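PDB 4FE9: outer membrane protein SusF from Bacteroides thetaiotaomicron, which binds starch at the cell surface through its carbohydrate-binding modules, ahead of transport of the polysaccharide into the periplasm for degradation. Local coordinates for residues E400-A411 with Q451-F462; P368-S377 with L385-V393. All coordinates share one frame; numbering follows the deposited sequence.

In the fold
Both contacts lie in the third carbohydrate-binding module, contact 2 starting at its junction with the second, on the same side of the chain's centre, and their own centres lie about 10 Å apart. They join directly: Val402 O of contact 1 meets Thr392 N of contact 2 at 2.9 Å, and Leu407 N meets Thr376 O at 3.2 Å, both probable hydrogen bonds. Strands 410-415 and 371-374 are also neighbours in one antiparallel sheet. The sodium ion is bound by Ser377 and Asp389 of contact 2, while from contact 1 the side chain of Leu407 comes within about 7 Å of it. The glucose residues bound to the first two modules lie elsewhere.

Contact 1. Residues E400-A411 with Q451-F462; sequences EFVSPAFLKDGA and QGKTGQKVYLNF
An antiparallel pairing in two blocks, split by irregular loops, joins 400-411 to 451-462 in the C-terminal carbohydrate-binding module. At one end Phe401 and Leu460 exchange backbone hydrogen bonds, and Val402 faces Tyr459 as a non-hydrogen-bonded pair; at the other, Gly410 and Gly452 bond to each other, but the register has slipped by one residue. Just past Val402, Ser403 OG, turned between backbone N and carbonyl carbon (chi1 62°), accepts from Val458 N at 2.6 Å in a nearly straight bond (170°), while Ser403 N donates to Val458 O. The Phe406 ring packs against the type II turn Lys453-Gln456. The Gln456 O sits over the rim of its ring, Lys457 CA lies over the same face, and Val458 CG2 meets the edge, 3.8 Å from Phe406 CZ. One bond ties the turn to the other segment, Gly455 N to Phe406 O at 2.6 Å, and one braces it internally, Lys453 N to Gln456 OE1, also at 2.6 Å. In this Ig-like beta sandwich the two blocks feed different sheets, 401-402 with 458-461 and 466-469, and 410-415 with 451-452, consistent with the loops carrying the chain between the layers of the sandwich. At the far end of the 401-402 pairing, Phe462 drives its CD2/CE2 edge onto the face of Phe401, with ring centroids 5.0 Å apart and planes at 86°, a T-shaped stack; Trp349 meets Phe401 edge-to-face as well. Outward, Val402 CG1 rests over the Tyr459 ring, 4.3 Å from its centroid, and Glu400 OE2 comes to that ring's edge, 3.7 Å from Tyr459 CD1. Arg468 holds this group together, through a salt bridge to Glu400 and a cation-pi contact with Tyr459.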
loop_
_atom_site.group_PDB
_atom_site.type_symbol
_atom_site.label_atom_id
_atom_site.label_comp_id
_atom_site.label_asym_id
_atom_site.label_seq_id
_atom_site.Cartn_x
_atom_site.Cartn_y
_atom_site.Cartn_z
ATOM N N GLU A 400 -8.497 -35.120 5.058
ATOM C CA GLU A 400 -9.290 -34.772 3.910
ATOM C C GLU A 400 -10.404 -33.847 4.323
ATOM O O GLU A 400 -10.985 -34.009 5.397
ATOM C CB GLU A 400 -9.831 -36.053 3.222
ATOM C CG GLU A 400 -8.688 -36.965 2.702
ATOM C CD GLU A 400 -9.173 -38.261 2.012
ATOM O OE1 GLU A 400 -8.352 -38.864 1.285
ATOM O OE2 GLU A 400 -10.347 -38.686 2.221
ATOM N N PHE A 401 -10.554 -32.755 3.586
ATOM C CA PHE A 401 -11.744 -31.943 3.710
ATOM C C PHE A 401 -12.887 -32.725 3.075
ATOM O O PHE A 401 -12.703 -33.372 2.052
ATOM C CB PHE A 401 -11.547 -30.584 2.988
ATOM C CG PHE A 401 -10.400 -29.749 3.542
ATOM C CD1 PHE A 401 -9.101 -30.165 3.411
ATOM C CD2 PHE A 401 -10.641 -28.536 4.159
ATOM C CE1 PHE A 401 -8.049 -29.416 3.947
ATOM C CE2 PHE A 401 -9.590 -27.770 4.667
ATOM C CZ PHE A 401 -8.295 -28.223 4.554
ATOM N N VAL A 402 -14.068 -32.655 3.674
ATOM C CA VAL A 402 -15.208 -33.403 3.178
ATOM C C VAL A 402 -16.419 -32.531 3.132
ATOM O O VAL A 402 -16.649 -31.743 4.039
ATOM C CB VAL A 402 -15.481 -34.682 4.057
ATOM C CG1 VAL A 402 -16.656 -35.504 3.480
ATOM C CG2 VAL A 402 -14.222 -35.534 4.136
ATOM N N SER A 403 -17.111 -32.559 1.996
ATOM C CA SER A 403 -18.285 -31.729 1.782
ATOM C C SER A 403 -19.508 -32.317 2.469
ATOM O O SER A 403 -19.535 -33.505 2.779
ATOM C CB SER A 403 -18.563 -31.575 0.271
ATOM O OG SER A 403 -18.840 -32.835 -0.346
ATOM N N PRO A 404 -20.532 -31.492 2.674
ATOM C CA PRO A 404 -21.905 -31.903 3.007
ATOM C C PRO A 404 -22.511 -32.725 1.887
ATOM O O PRO A 404 -22.475 -32.297 0.735
ATOM C CB PRO A 404 -22.657 -30.572 3.102
ATOM C CG PRO A 404 -21.571 -29.493 3.110
ATOM C CD PRO A 404 -20.448 -30.063 2.353
ATOM N N ALA A 405 -23.065 -33.891 2.213
ATOM C CA ALA A 405 -23.616 -34.798 1.191
ATOM C C ALA A 405 -24.523 -34.051 0.188
ATOM O O ALA A 405 -25.335 -33.209 0.582
ATOM C CB ALA A 405 -24.391 -35.953 1.862
ATOM N N PHE A 406 -24.425 -34.400 -1.096
ATOM C CA PHE A 406 -25.242 -33.709 -2.128
ATOM C C PHE A 406 -26.746 -33.824 -1.843
ATOM O O PHE A 406 -27.227 -34.883 -1.465
ATOM C CB PHE A 406 -24.926 -34.231 -3.535
ATOM C CG PHE A 406 -23.467 -34.175 -3.897
ATOM C CD1 PHE A 406 -22.617 -33.263 -3.299
ATOM C CD2 PHE A 406 -22.961 -34.984 -4.898
ATOM C CE1 PHE A 406 -21.257 -33.266 -3.597
ATOM C CE2 PHE A 406 -21.630 -34.940 -5.241
ATOM C CZ PHE A 406 -20.781 -34.053 -4.597
ATOM N N LEU A 407 -27.456 -32.705 -1.956
ATOM C CA LEU A 407 -28.902 -32.669 -1.779
ATOM C C LEU A 407 -29.666 -33.067 -3.045
ATOM O O LEU A 407 -30.901 -33.175 -3.026
ATOM C CB LEU A 407 -29.347 -31.277 -1.350
ATOM C CG LEU A 407 -29.122 -30.875 0.114
ATOM C CD1 LEU A 407 -27.879 -31.556 0.687
ATOM C CD2 LEU A 407 -29.031 -29.334 0.252
ATOM N N LYS A 408 -28.947 -33.136 -4.167
ATOM C CA LYS A 408 -29.557 -33.320 -5.489
ATOM C C LYS A 408 -28.501 -33.786 -6.464
ATOM O O LYS A 408 -27.295 -33.603 -6.233
ATOM C CB LYS A 408 -30.154 -32.023 -5.996
ATOM C CG LYS A 408 -31.572 -31.777 -5.528
ATOM C CD LYS A 408 -31.996 -30.344 -5.792
ATOM C CE LYS A 408 -31.046 -29.664 -6.778
ATOM N NZ LYS A 408 -31.563 -29.718 -8.164
ATOM N N ASP A 409 -28.938 -34.416 -7.543
ATOM C CA ASP A 409 -28.062 -34.613 -8.687
ATOM C C ASP A 409 -27.785 -33.262 -9.321
ATOM O O ASP A 409 -28.622 -32.377 -9.278
ATOM C CB ASP A 409 -28.706 -35.570 -9.697
ATOM C CG ASP A 409 -29.300 -36.807 -9.027
ATOM O OD1 ASP A 409 -28.516 -37.721 -8.649
ATOM O OD2 ASP A 409 -30.523 -36.784 -8.741
ATOM N N GLY A 410 -26.567 -33.075 -9.806
ATOM C CA GLY A 410 -26.214 -31.844 -10.504
ATOM C C GLY A 410 -24.726 -31.732 -10.717
ATOM O O GLY A 410 -23.958 -32.650 -10.368
ATOM N N ALA A 411 -24.314 -30.648 -11.378
ATOM C CA ALA A 411 -22.890 -30.366 -11.572
ATOM C C ALA A 411 -22.281 -29.906 -10.249
ATOM O O ALA A 411 -22.881 -29.124 -9.537
ATOM C CB ALA A 411 -22.704 -29.304 -12.640
ATOM N N GLN A 451 -20.384 -34.371 -12.795
ATOM C CA GLN A 451 -21.709 -34.667 -12.192
ATOM C C GLN A 451 -21.542 -35.386 -10.850
ATOM O O GLN A 451 -20.647 -36.213 -10.684
ATOM C CB GLN A 451 -22.576 -35.538 -13.127
ATOM C CG GLN A 451 -22.833 -34.943 -14.486
ATOM C CD GLN A 451 -23.521 -33.590 -14.416
ATOM O OE1 GLN A 451 -24.470 -33.408 -13.660
ATOM N NE2 GLN A 451 -23.106 -32.666 -15.281
ATOM N N GLY A 452 -22.399 -35.052 -9.901
ATOM C CA GLY A 452 -22.560 -35.864 -8.702
ATOM C C GLY A 452 -24.003 -36.248 -8.507
ATOM O O GLY A 452 -24.894 -35.626 -9.085
ATOM N N LYS A 453 -24.245 -37.227 -7.631
ATOM C CA LYS A 453 -25.631 -37.669 -7.308
ATOM C C LYS A 453 -25.974 -37.444 -5.846
ATOM O O LYS A 453 -25.107 -37.531 -4.977
ATOM C CB LYS A 453 -25.834 -39.153 -7.662
ATOM C CG LYS A 453 -25.368 -39.541 -9.065
ATOM C CD LYS A 453 -24.126 -40.416 -9.000
ATOM C CE LYS A 453 -24.486 -41.899 -9.074
ATOM N NZ LYS A 453 -24.548 -42.372 -10.488
ATOM N N THR A 454 -27.260 -37.276 -5.574
ATOM C CA THR A 454 -27.744 -37.098 -4.207
ATOM C C THR A 454 -27.003 -37.966 -3.205
ATOM O O THR A 454 -26.622 -39.107 -3.504
ATOM C CB THR A 454 -29.233 -37.379 -4.104
ATOM O OG1 THR A 454 -29.872 -36.938 -5.298
ATOM C CG2 THR A 454 -29.846 -36.637 -2.898
ATOM N N GLY A 455 -26.692 -37.370 -2.056
ATOM C CA GLY A 455 -26.114 -38.097 -0.931
ATOM C C GLY A 455 -24.668 -38.477 -1.123
ATOM O O GLY A 455 -24.049 -39.017 -0.228
ATOM N N GLN A 456 -24.123 -38.210 -2.303
ATOM C CA GLN A 456 -22.673 -38.261 -2.484
ATOM C C GLN A 456 -21.997 -37.062 -1.788
ATOM O O GLN A 456 -22.658 -36.104 -1.405
ATOM C CB GLN A 456 -22.314 -38.270 -3.974
ATOM C CG GLN A 456 -22.509 -39.594 -4.676
ATOM C CD GLN A 456 -21.974 -39.573 -6.113
ATOM O OE1 GLN A 456 -22.206 -38.615 -6.857
ATOM N NE2 GLN A 456 -21.214 -40.596 -6.479
ATOM N N LYS A 457 -20.675 -37.112 -1.683
ATOM C CA LYS A 457 -19.896 -35.978 -1.189
ATOM C C LYS A 457 -18.483 -35.963 -1.780
ATOM O O LYS A 457 -18.029 -36.968 -2.323
ATOM C CB LYS A 457 -19.860 -35.973 0.364
ATOM C CG LYS A 457 -19.611 -37.313 0.998
ATOM C CD LYS A 457 -19.511 -37.209 2.537
ATOM C CE LYS A 457 -20.755 -36.606 3.133
ATOM N NZ LYS A 457 -21.042 -37.160 4.473
ATOM N N VAL A 458 -17.804 -34.809 -1.706
ATOM C CA VAL A 458 -16.419 -34.674 -2.250
ATOM C C VAL A 458 -15.363 -34.957 -1.174
ATOM O O VAL A 458 -15.486 -34.470 -0.072
ATOM C CB VAL A 458 -16.157 -33.221 -2.803
ATOM C CG1 VAL A 458 -14.812 -33.154 -3.481
ATOM C CG2 VAL A 458 -17.258 -32.795 -3.740
ATOM N N TYR A 459 -14.249 -35.591 -1.561
ATOM C CA TYR A 459 -13.095 -35.757 -0.664
ATOM C C TYR A 459 -11.831 -35.149 -1.263
ATOM O O TYR A 459 -11.366 -35.594 -2.311
ATOM C CB TYR A 459 -12.844 -37.259 -0.347
ATOM C CG TYR A 459 -14.022 -37.963 0.311
ATOM C CD1 TYR A 459 -13.959 -38.391 1.637
ATOM C CD2 TYR A 459 -15.203 -38.164 -0.382
ATOM C CE1 TYR A 459 -15.065 -38.942 2.259
ATOM C CE2 TYR A 459 -16.295 -38.741 0.217
ATOM C CZ TYR A 459 -16.216 -39.151 1.528
ATOM O OH TYR A 459 -17.299 -39.743 2.095
ATOM N N LEU A 460 -11.175 -34.259 -0.509
ATOM C CA LEU A 460 -9.981 -33.572 -1.009
ATOM C C LEU A 460 -8.785 -33.818 -0.133
ATOM O O LEU A 460 -8.788 -33.469 1.054
ATOM C CB LEU A 460 -10.221 -32.061 -1.105
ATOM C CG LEU A 460 -11.465 -31.595 -1.851
ATOM C CD1 LEU A 460 -11.806 -30.173 -1.474
ATOM C CD2 LEU A 460 -11.240 -31.717 -3.342
ATOM N N ASN A 461 -7.714 -34.289 -0.735
ATOM C CA ASN A 461 -6.442 -34.298 -0.076
ATOM C C ASN A 461 -5.520 -33.245 -0.653
ATOM O O ASN A 461 -4.852 -33.478 -1.653
ATOM C CB ASN A 461 -5.800 -35.678 -0.196
ATOM C CG ASN A 461 -4.574 -35.823 0.668
ATOM O OD1 ASN A 461 -3.805 -34.873 0.846
ATOM N ND2 ASN A 461 -4.318 -37.045 1.118
ATOM N N PHE A 462 -5.448 -32.096 0.004
ATOM C CA PHE A 462 -4.660 -30.997 -0.515
ATOM C C PHE A 462 -3.200 -31.266 -0.417
ATOM O O PHE A 462 -2.423 -30.755 -1.211
ATOM C CB PHE A 462 -4.995 -29.700 0.190
ATOM C CG PHE A 462 -6.272 -29.106 -0.237
ATOM C CD1 PHE A 462 -6.370 -28.451 -1.453
ATOM C CD2 PHE A 462 -7.358 -29.094 0.616
ATOM C CE1 PHE A 462 -7.565 -27.878 -1.850
ATOM C CE2 PHE A 462 -8.544 -28.489 0.251
ATOM C CZ PHE A 462 -8.649 -27.861 -0.985
#

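Contact 2. Residues P368-S377 with L385-V393; sequences PNVYLMGDTS and LVEQDLFTV. With NA (sodium ion), chain I.
Ser377 OG and Asp389 OD2 both bind the sodium ion, at 2.4 Å and 2.2 Å, one ligand from each segment; the two oxygens lie close because they share the metal. Asp389 CG stands anti to its carbonyl carbon (chi1 -68°), which brings OD2 to the ion, while Tyr378, Gly380 and Ala383 from the intervening loop complete the five-residue site. A water lies 2.6 Å from Asp389 OD2, near Leu372 O as well, and accepts the N-H of Leu385, so the start of 385-393 is linked to the metal ligand. The type I turn Gly374-Ser377 brings the serine round.

Asp389 is held in place by its own backbone: Asp389 O accepts from Leu372 N at 2.8 Å, and Phe391 N in turn donates to Val370 O, one bond on each side of the single bridge between Tyr371 and Leu390. Tyr371 is gripped over both faces, by Leu390 CD1 on one and by Leu385 CA and CD2 on the other, with Val386 O at its edge. Towards the interior, Val370 CG1 sits over the middle of the Phe391 ring, 3.8 Å from its centroid and almost on the normal; Ile414 and Leu460 touch both of these side chains. A second water accepts the N-H of Val370 and also lies near Pro368 O and Phe391 O. The whole is a metal-bound loop folded back along the first strand of an Ig-like carbohydrate-binding module, with Val370 and Phe391 buried in its core against Ile414 and Leu460.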
loop_
_atom_site.group_PDB
_atom_site.type_symbol
_atom_site.label_atom_id
_atom_site.label_comp_id
_atom_site.label_asym_id
_atom_site.label_seq_id
_atom_site.Cartn_x
_atom_site.Cartn_y
_atom_site.Cartn_z
ATOM N N PRO A 368 -9.127 -21.981 6.398
ATOM C CA PRO A 368 -9.214 -22.854 5.207
ATOM C C PRO A 368 -10.641 -23.255 4.908
ATOM O O PRO A 368 -10.987 -24.410 5.081
ATOM C CB PRO A 368 -8.427 -24.077 5.629
ATOM C CG PRO A 368 -8.705 -24.187 7.092
ATOM C CD PRO A 368 -8.761 -22.742 7.604
ATOM N N ASN A 369 -11.493 -22.277 4.598
ATOM C CA ASN A 369 -12.909 -22.528 4.319
ATOM C C ASN A 369 -13.128 -22.921 2.861
ATOM O O ASN A 369 -12.967 -22.085 1.950
ATOM C CB ASN A 369 -13.732 -21.290 4.607
ATOM C CG ASN A 369 -13.819 -20.987 6.079
ATOM O OD1 ASN A 369 -13.417 -21.800 6.901
ATOM N ND2 ASN A 369 -14.133 -19.753 6.400
ATOM N N VAL A 370 -13.413 -24.197 2.633
ATOM C CA VAL A 370 -13.722 -24.691 1.287
ATOM C C VAL A 370 -15.219 -24.890 1.197
ATOM O O VAL A 370 -15.858 -25.320 2.171
ATOM C CB VAL A 370 -13.015 -26.012 1.016
ATOM C CG1 VAL A 370 -13.371 -26.562 -0.396
ATOM C CG2 VAL A 370 -11.568 -25.852 1.148
ATOM N N TYR A 371 -15.805 -24.496 0.074
ATOM C CA TYR A 371 -17.255 -24.457 -0.041
ATOM C C TYR A 371 -17.777 -25.278 -1.215
ATOM O O TYR A 371 -17.303 -25.137 -2.354
ATOM C CB TYR A 371 -17.742 -23.042 -0.174
ATOM C CG TYR A 371 -17.550 -22.178 1.064
ATOM C CD1 TYR A 371 -18.556 -22.083 2.027
ATOM C CD2 TYR A 371 -16.452 -21.304 1.162
ATOM C CE1 TYR A 371 -18.460 -21.178 3.073
ATOM C CE2 TYR A 371 -16.336 -20.422 2.212
ATOM C CZ TYR A 371 -17.344 -20.360 3.168
ATOM O OH TYR A 371 -17.227 -19.492 4.223
ATOM N N LEU A 372 -18.858 -26.015 -0.960
ATOM C CA LEU A 372 -19.688 -26.562 -2.013
ATOM C C LEU A 372 -20.551 -25.483 -2.630
ATOM O O LEU A 372 -21.155 -24.660 -1.926
ATOM C CB LEU A 372 -20.552 -27.696 -1.472
ATOM C CG LEU A 372 -21.141 -28.647 -2.514
ATOM C CD1 LEU A 372 -20.016 -29.493 -3.180
ATOM C CD2 LEU A 372 -22.206 -29.562 -1.854
ATOM N N MET A 373 -20.593 -25.455 -3.957
ATOM C CA MET A 373 -21.377 -24.453 -4.667
ATOM C C MET A 373 -22.274 -25.122 -5.694
ATOM O O MET A 373 -21.928 -26.160 -6.246
ATOM C CB MET A 373 -20.454 -23.454 -5.382
ATOM C CG MET A 373 -19.451 -22.799 -4.460
ATOM S SD MET A 373 -20.239 -21.477 -3.549
ATOM C CE MET A 373 -20.817 -20.381 -4.861
ATOM N N GLY A 374 -23.355 -24.450 -6.028
ATOM C CA GLY A 374 -24.162 -24.816 -7.163
ATOM C C GLY A 374 -25.181 -25.848 -6.760
ATOM O O GLY A 374 -25.774 -25.769 -5.667
ATOM N N ASP A 375 -25.433 -26.789 -7.650
ATOM C CA ASP A 375 -26.723 -27.430 -7.699
ATOM C C ASP A 375 -26.853 -28.469 -6.585
ATOM O O ASP A 375 -27.949 -28.721 -6.082
ATOM C CB ASP A 375 -26.930 -28.079 -9.050
ATOM C CG ASP A 375 -27.474 -27.099 -10.095
ATOM O OD1 ASP A 375 -28.025 -26.043 -9.702
ATOM O OD2 ASP A 375 -27.489 -27.462 -11.295
ATOM N N THR A 376 -25.721 -29.042 -6.192
ATOM C CA THR A 376 -25.694 -30.064 -5.183
ATOM C C THR A 376 -25.586 -29.513 -3.757
ATOM O O THR A 376 -25.620 -30.286 -2.796
ATOM C CB THR A 376 -24.588 -31.106 -5.447
ATOM O OG1 THR A 376 -23.300 -30.524 -5.228
ATOM C CG2 THR A 376 -24.665 -31.624 -6.861
ATOM N N SER A 377 -25.717 -28.194 -3.614
ATOM C CA SER A 377 -25.475 -27.517 -2.316
ATOM C C SER A 377 -26.779 -26.920 -1.729
ATOM O O SER A 377 -27.801 -26.935 -2.392
ATOM C CB SER A 377 -24.415 -26.418 -2.497
ATOM O OG SER A 377 -25.013 -25.173 -2.799
ATOM N N LEU A 385 -21.812 -19.715 -0.462
ATOM C CA LEU A 385 -20.739 -19.525 0.514
ATOM C C LEU A 385 -21.290 -19.523 1.956
ATOM O O LEU A 385 -20.801 -18.793 2.809
ATOM C CB LEU A 385 -19.961 -18.207 0.239
ATOM C CG LEU A 385 -19.137 -18.017 -1.049
ATOM C CD1 LEU A 385 -18.371 -16.661 -1.014
ATOM C CD2 LEU A 385 -18.177 -19.152 -1.281
ATOM N N VAL A 386 -22.342 -20.303 2.200
ATOM C CA VAL A 386 -22.984 -20.305 3.513
ATOM C C VAL A 386 -22.488 -21.446 4.362
ATOM O O VAL A 386 -21.688 -22.273 3.911
ATOM C CB VAL A 386 -24.516 -20.352 3.404
ATOM C CG1 VAL A 386 -25.040 -19.018 2.911
ATOM C CG2 VAL A 386 -24.954 -21.508 2.463
ATOM N N GLU A 387 -22.796 -21.369 5.655
ATOM C CA GLU A 387 -22.255 -22.302 6.656
ATOM C C GLU A 387 -22.512 -23.791 6.305
ATOM O O GLU A 387 -21.672 -24.647 6.562
ATOM C CB GLU A 387 -22.862 -21.972 8.032
ATOM C CG GLU A 387 -22.183 -22.648 9.224
ATOM C CD GLU A 387 -22.712 -22.106 10.575
ATOM O OE1 GLU A 387 -23.782 -21.442 10.575
ATOM O OE2 GLU A 387 -22.044 -22.324 11.621
ATOM N N GLN A 388 -23.684 -24.086 5.756
ATOM C CA GLN A 388 -24.054 -25.470 5.408
ATOM C C GLN A 388 -23.213 -26.037 4.263
ATOM O O GLN A 388 -22.999 -27.273 4.167
ATOM C CB GLN A 388 -25.531 -25.541 5.033
ATOM C CG GLN A 388 -26.460 -24.874 6.042
ATOM C CD GLN A 388 -26.325 -23.389 6.025
ATOM O OE1 GLN A 388 -25.212 -22.860 6.050
ATOM N NE2 GLN A 388 -27.452 -22.689 5.931
ATOM N N ASP A 389 -22.739 -25.145 3.385
ATOM C CA ASP A 389 -21.973 -25.567 2.211
ATOM C C ASP A 389 -20.475 -25.675 2.522
ATOM O O ASP A 389 -19.685 -26.158 1.698
ATOM C CB ASP A 389 -22.273 -24.631 1.024
ATOM C CG ASP A 389 -23.726 -24.776 0.516
ATOM O OD1 ASP A 389 -24.369 -25.796 0.830
ATOM O OD2 ASP A 389 -24.224 -23.893 -0.207
ATOM N N LEU A 390 -20.141 -25.478 3.797
ATOM C CA LEU A 390 -18.741 -25.539 4.254
ATOM C C LEU A 390 -18.215 -26.968 4.392
ATOM O O LEU A 390 -18.932 -27.841 4.829
ATOM C CB LEU A 390 -18.624 -24.799 5.582
ATOM C CG LEU A 390 -17.246 -24.420 6.068
ATOM C CD1 LEU A 390 -16.848 -23.109 5.442
ATOM C CD2 LEU A 390 -17.238 -24.309 7.614
ATOM N N PHE A 391 -16.977 -27.215 3.967
ATOM C CA PHE A 391 -16.389 -28.535 4.084
ATOM C C PHE A 391 -15.842 -28.650 5.512
ATOM O O PHE A 391 -15.093 -27.766 5.962
ATOM C CB PHE A 391 -15.192 -28.701 3.119
ATOM C CG PHE A 391 -15.560 -29.157 1.711
ATOM C CD1 PHE A 391 -14.751 -30.072 1.059
ATOM C CD2 PHE A 391 -16.489 -28.445 0.953
ATOM C CE1 PHE A 391 -14.956 -30.388 -0.297
ATOM C CE2 PHE A 391 -16.753 -28.809 -0.389
ATOM C CZ PHE A 391 -15.970 -29.772 -0.999
ATOM N N THR A 392 -16.022 -29.815 6.131
ATOM C CA THR A 392 -15.296 -30.121 7.358
ATOM C C THR A 392 -13.794 -30.122 7.107
ATOM O O THR A 392 -13.330 -30.635 6.079
ATOM C CB THR A 392 -15.699 -31.506 7.954
ATOM O OG1 THR A 392 -14.838 -32.518 7.417
ATOM C CG2 THR A 392 -17.137 -31.829 7.640
ATOM N N VAL A 393 -13.037 -29.679 8.121
ATOM C CA VAL A 393 -11.582 -29.547 8.045
ATOM C C VAL A 393 -10.863 -30.667 8.836
ATOM O O VAL A 393 -11.067 -30.810 10.020
ATOM C CB VAL A 393 -11.130 -28.159 8.619
ATOM C CG1 VAL A 393 -9.636 -28.018 8.568
ATOM C CG2 VAL A 393 -11.795 -27.026 7.877
HETATM NA NA NA I . -25.775 -23.278 -1.603
HETATM O O HOH W 1 -13.661 -25.776 4.713
HETATM O O HOH W 2 -22.681 -22.268 -1.481
#